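Local coordinates for galactose-binding like protein (Bacteroides thetaiotaomicron, PDB 7M1A), which is a SusE-like protein of a gut bacterium whose calcium-binding, galactose-binding-like domain, the part described here, probably recognises carbohydrate, at residues Asp16-Val29 with Gly44-Phe58. Numbering follows the deposited sequence.
Sequences DSRVDSYDGKMEYV and GLHTGTGTKDGPAVF. With CA (calcium ion), chain F; EDO (1,2-ethanediol), chain D; EDO (1,2-ethanediol), chain E.
Gly-44 O accepts the backbone N-H of Lys-25 at 3.1 Å (Lys-25 N to Gly-44 O), and the same oxygen sits at the edge of the Tyr-28 ring, near its plane. Lys-25 CB covers one face of that ring, while Tyr-28 O binds the calcium ion together with Asn-31, Arg-33, Thr-171 and Glu-172. Leu-45 follows as the apolar centre: its CG meets Val-29 CG1 at 3.7 Å and its CB lies against Val-19 CB, with CD2 over the rim of one face of Phe-58. Asp-20 and His-46 form a single beta bridge. His-46 N points almost straight at Val-19 O (2.9 Å, 177° at the hydrogen) but arrives well above the carbonyl plane, and His-46 O takes Ser-21 N. On the imidazole, ND1 accepts Gly-48 N at 2.8 Å near the ring plane and NE2 donates to O1 of a 1,2-ethanediol, probably from the crystallisation liquor; together they set the ring's rotation. Tyr-22 CD2 rests over the middle of one imidazole face, the two planes inclined at 47°. Past Thr-47, one water donates to Arg-18 O and Thr-47 O and accepts from Lys-52 NZ, whose bond to Ser-17 OG is weak. Val-57 O then receives Ser-17 N at 2.8 Å, next to Asp-16, whose OD1 is salt-bridged to Arg-155 and whose OD2 is hydrogen-bonded to Thr-59. At Phe-58, the bend of selenomethionine Met-26 at chi3 (-62°) lays CE against CD1 at 3.7 Å, and the selenium lies obliquely to the ring (SE to centroid 5.1 Å), a Met-aromatic contact. Backbone bonds thus pin the loop 16-29 to strands 45-46 and 56-66, which belong to the two different sheets of this beta-sandwich, with Val-19, Met-26 and Val-29 adding apolar contacts.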
# COMPACT_ATOMS: atom_id res chain seq x y z
N ASP A 16 5.48 -0.42 10.96
CA ASP A 16 5.25 -1.64 10.20
C ASP A 16 6.46 -1.91 9.30
O ASP A 16 7.16 -0.99 8.88
CB ASP A 16 4.00 -1.54 9.33
CG ASP A 16 2.68 -1.66 10.09
OD1 ASP A 16 2.71 -2.02 11.30
OD2 ASP A 16 1.62 -1.61 9.44
N SER A 17 6.68 -3.20 8.97
CA SER A 17 7.75 -3.58 8.05
C SER A 17 7.28 -3.27 6.62
O SER A 17 6.16 -3.57 6.24
CB SER A 17 7.98 -5.07 8.17
OG SER A 17 8.55 -5.36 9.46
N ARG A 18 8.21 -2.75 5.81
CA ARG A 18 7.96 -2.71 4.39
C ARG A 18 8.02 -4.14 3.84
O ARG A 18 8.75 -5.00 4.36
CB ARG A 18 9.01 -1.84 3.68
CG ARG A 18 8.81 -0.40 4.09
CD ARG A 18 9.65 0.54 3.30
NE ARG A 18 9.47 1.92 3.73
CZ ARG A 18 8.84 2.88 3.09
NH1 ARG A 18 8.06 2.59 2.05
NH2 ARG A 18 8.91 4.08 3.59
N VAL A 19 7.18 -4.42 2.82
CA VAL A 19 7.07 -5.81 2.36
C VAL A 19 7.36 -5.92 0.85
O VAL A 19 6.84 -6.83 0.16
CB VAL A 19 5.68 -6.44 2.70
CG1 VAL A 19 5.43 -6.46 4.23
CG2 VAL A 19 4.53 -5.64 2.04
N ASP A 20 8.12 -4.95 0.33
CA ASP A 20 8.28 -4.78 -1.13
C ASP A 20 9.67 -5.17 -1.65
O ASP A 20 10.02 -4.76 -2.74
CB ASP A 20 7.86 -3.37 -1.55
CG ASP A 20 6.39 -3.09 -1.19
OD1 ASP A 20 5.59 -3.95 -0.85
OD2 ASP A 20 6.02 -1.94 -1.30
N SER A 21 10.37 -6.05 -0.91
CA SER A 21 11.65 -6.54 -1.42
C SER A 21 11.36 -7.53 -2.57
O SER A 21 10.31 -8.15 -2.65
CB SER A 21 12.46 -7.15 -0.30
OG SER A 21 12.79 -6.17 0.68
N TYR A 22 12.34 -7.69 -3.47
CA TYR A 22 12.24 -8.68 -4.55
C TYR A 22 11.02 -8.44 -5.43
O TYR A 22 10.33 -9.40 -5.84
CB TYR A 22 12.31 -10.11 -4.05
CG TYR A 22 13.64 -10.38 -3.43
CD1 TYR A 22 14.72 -10.71 -4.22
CD2 TYR A 22 13.80 -10.30 -2.06
CE1 TYR A 22 15.95 -10.96 -3.64
CE2 TYR A 22 15.02 -10.58 -1.47
CZ TYR A 22 16.11 -10.89 -2.26
OH TYR A 22 17.35 -11.08 -1.71
N ASP A 23 10.72 -7.14 -5.63
CA ASP A 23 9.55 -6.80 -6.47
C ASP A 23 8.25 -7.30 -5.83
O ASP A 23 7.26 -7.50 -6.54
CB ASP A 23 9.67 -7.38 -7.91
CG ASP A 23 10.81 -6.79 -8.68
OD1 ASP A 23 11.07 -5.58 -8.50
OD2 ASP A 23 11.36 -7.52 -9.52
N GLY A 24 8.25 -7.42 -4.51
CA GLY A 24 7.03 -7.83 -3.81
C GLY A 24 6.07 -6.67 -3.61
O GLY A 24 6.41 -5.52 -3.82
N LYS A 25 4.85 -7.03 -3.21
CA LYS A 25 3.81 -6.04 -2.90
C LYS A 25 2.76 -6.76 -2.09
O LYS A 25 2.44 -7.94 -2.27
CB LYS A 25 3.10 -5.56 -4.20
CG LYS A 25 2.42 -4.22 -3.93
CD LYS A 25 3.34 -3.04 -3.80
CE LYS A 25 2.51 -1.80 -3.39
NZ LYS A 25 1.67 -1.96 -2.14
N MSE A 26 2.20 -6.06 -1.10
CA MSE A 26 1.27 -6.69 -0.19
C MSE A 26 0.09 -7.27 -0.98
O MSE A 26 -0.41 -8.35 -0.65
CB MSE A 26 0.78 -5.74 0.93
CG MSE A 26 0.11 -6.65 2.05
SE MSE A 26 -0.62 -5.54 3.50
CE MSE A 26 1.06 -4.68 4.10
N GLU A 27 -0.41 -6.50 -2.02
CA GLU A 27 -1.61 -6.93 -2.73
C GLU A 27 -1.37 -8.28 -3.41
O GLU A 27 -2.32 -8.93 -3.77
CB GLU A 27 -1.93 -5.88 -3.80
CG GLU A 27 -2.50 -4.54 -3.27
CD GLU A 27 -1.53 -3.54 -2.71
OE1 GLU A 27 -0.28 -3.77 -2.64
OE2 GLU A 27 -2.05 -2.40 -2.42
N TYR A 28 -0.10 -8.67 -3.60
CA TYR A 28 0.13 -9.96 -4.24
C TYR A 28 -0.24 -11.16 -3.37
O TYR A 28 -0.30 -12.29 -3.94
CB TYR A 28 1.61 -10.04 -4.69
CG TYR A 28 2.05 -9.02 -5.72
CD1 TYR A 28 1.14 -8.33 -6.53
CD2 TYR A 28 3.40 -8.72 -5.87
CE1 TYR A 28 1.61 -7.40 -7.44
CE2 TYR A 28 3.89 -7.83 -6.82
CZ TYR A 28 2.98 -7.22 -7.64
OH TYR A 28 3.43 -6.25 -8.50
N VAL A 29 -0.45 -10.94 -2.05
CA VAL A 29 -0.83 -12.08 -1.20
C VAL A 29 -2.35 -12.20 -1.09
O VAL A 29 -2.83 -13.07 -0.41
CB VAL A 29 -0.14 -12.11 0.16
CG1 VAL A 29 1.37 -12.08 -0.00
CG2 VAL A 29 -0.66 -11.05 1.15
N GLY A 44 4.44 -12.40 -4.48
CA GLY A 44 4.12 -12.42 -3.07
C GLY A 44 4.64 -11.14 -2.42
O GLY A 44 4.90 -10.13 -3.10
N LEU A 45 4.78 -11.17 -1.08
CA LEU A 45 5.39 -10.09 -0.37
C LEU A 45 6.67 -10.59 0.26
O LEU A 45 6.87 -11.82 0.44
CB LEU A 45 4.44 -9.42 0.64
CG LEU A 45 4.02 -10.25 1.88
CD1 LEU A 45 5.11 -10.36 2.94
CD2 LEU A 45 2.78 -9.60 2.52
N HIS A 46 7.56 -9.64 0.55
CA HIS A 46 8.85 -10.04 1.09
C HIS A 46 9.48 -8.88 1.84
O HIS A 46 9.61 -7.79 1.28
CB HIS A 46 9.76 -10.43 -0.11
CG HIS A 46 10.95 -11.23 0.29
ND1 HIS A 46 11.83 -10.88 1.33
CD2 HIS A 46 11.41 -12.38 -0.28
CE1 HIS A 46 12.77 -11.84 1.37
NE2 HIS A 46 12.51 -12.75 0.41
N THR A 47 9.84 -9.06 3.13
CA THR A 47 10.41 -7.95 3.91
C THR A 47 11.91 -7.79 3.74
O THR A 47 12.47 -6.86 4.34
CB THR A 47 10.14 -8.16 5.41
OG1 THR A 47 10.76 -9.36 5.88
CG2 THR A 47 8.66 -8.24 5.72
N GLY A 48 12.55 -8.67 2.91
CA GLY A 48 13.99 -8.57 2.72
C GLY A 48 14.75 -9.52 3.67
O GLY A 48 14.20 -10.47 4.24
N THR A 49 16.05 -9.24 3.81
CA THR A 49 16.95 -10.06 4.63
C THR A 49 17.76 -9.20 5.57
O THR A 49 18.67 -9.72 6.16
CB THR A 49 17.88 -10.89 3.74
OG1 THR A 49 18.60 -10.05 2.83
CG2 THR A 49 17.11 -11.86 2.87
N GLY A 50 17.46 -7.91 5.70
CA GLY A 50 18.11 -7.10 6.73
C GLY A 50 17.73 -7.56 8.14
O GLY A 50 16.65 -8.11 8.38
N THR A 51 18.62 -7.31 9.11
CA THR A 51 18.34 -7.77 10.45
C THR A 51 17.37 -6.79 11.09
O THR A 51 17.60 -5.59 11.03
CB THR A 51 19.61 -7.77 11.31
OG1 THR A 51 20.44 -8.77 10.68
CG2 THR A 51 19.33 -8.03 12.77
N LYS A 52 16.24 -7.31 11.62
CA LYS A 52 15.27 -6.49 12.31
C LYS A 52 15.47 -6.52 13.81
O LYS A 52 15.91 -7.55 14.33
CB LYS A 52 13.83 -6.90 11.92
CG LYS A 52 13.53 -6.66 10.44
CD LYS A 52 12.10 -7.03 10.07
CE LYS A 52 11.73 -6.67 8.63
NZ LYS A 52 11.79 -5.19 8.44
N ASP A 53 14.95 -5.48 14.47
CA ASP A 53 14.97 -5.37 15.94
C ASP A 53 13.96 -6.30 16.63
O ASP A 53 14.04 -6.55 17.84
CB ASP A 53 14.70 -3.94 16.46
CG ASP A 53 15.86 -3.02 16.23
OD1 ASP A 53 16.98 -3.51 15.91
OD2 ASP A 53 15.65 -1.80 16.43
N GLY A 54 12.98 -6.75 15.87
CA GLY A 54 11.89 -7.55 16.39
C GLY A 54 11.09 -8.14 15.24
O GLY A 54 11.32 -7.83 14.08
N PRO A 55 10.08 -8.97 15.59
CA PRO A 55 9.19 -9.63 14.61
C PRO A 55 8.72 -8.66 13.53
O PRO A 55 8.27 -7.53 13.83
CB PRO A 55 8.03 -10.10 15.49
CG PRO A 55 8.69 -10.46 16.84
CD PRO A 55 9.76 -9.35 16.98
N ALA A 56 8.71 -9.11 12.27
CA ALA A 56 8.15 -8.26 11.22
C ALA A 56 6.65 -8.18 11.46
O ALA A 56 5.99 -9.14 11.82
CB ALA A 56 8.36 -8.86 9.85
N VAL A 57 6.08 -6.99 11.19
CA VAL A 57 4.65 -6.74 11.36
C VAL A 57 4.12 -6.04 10.11
O VAL A 57 4.70 -5.07 9.70
CB VAL A 57 4.36 -5.93 12.66
CG1 VAL A 57 2.90 -5.50 12.75
CG2 VAL A 57 4.86 -6.62 13.89
N PHE A 58 2.95 -6.48 9.61
CA PHE A 58 2.31 -5.64 8.58
C PHE A 58 0.79 -5.77 8.78
O PHE A 58 0.30 -6.62 9.54
CB PHE A 58 2.79 -6.05 7.17
CG PHE A 58 2.40 -7.42 6.75
CD1 PHE A 58 1.16 -7.72 6.21
CD2 PHE A 58 3.29 -8.49 6.99
CE1 PHE A 58 0.78 -9.02 5.87
CE2 PHE A 58 2.92 -9.80 6.67
CZ PHE A 58 1.65 -10.09 6.15
CA CA F . -0.66 -14.48 -4.43
C1 EDO D . 8.23 -11.13 -3.57
O1 EDO D . 8.26 -11.04 -4.98
C2 EDO D . 8.33 -12.54 -3.29
O2 EDO D . 9.68 -12.90 -3.44
C1 EDO E . 15.97 -14.16 0.37
O1 EDO E . 14.62 -14.45 0.12
C2 EDO E . 16.88 -15.02 -0.48
O2 EDO E . 16.25 -14.99 -1.70
O HOH W 1 7.77 -4.44 11.71
O HOH W 2 11.12 -4.82 5.71
O HOH W 3 17.51 -9.43 0.32
O HOH W 4 0.91 -14.57 -6.18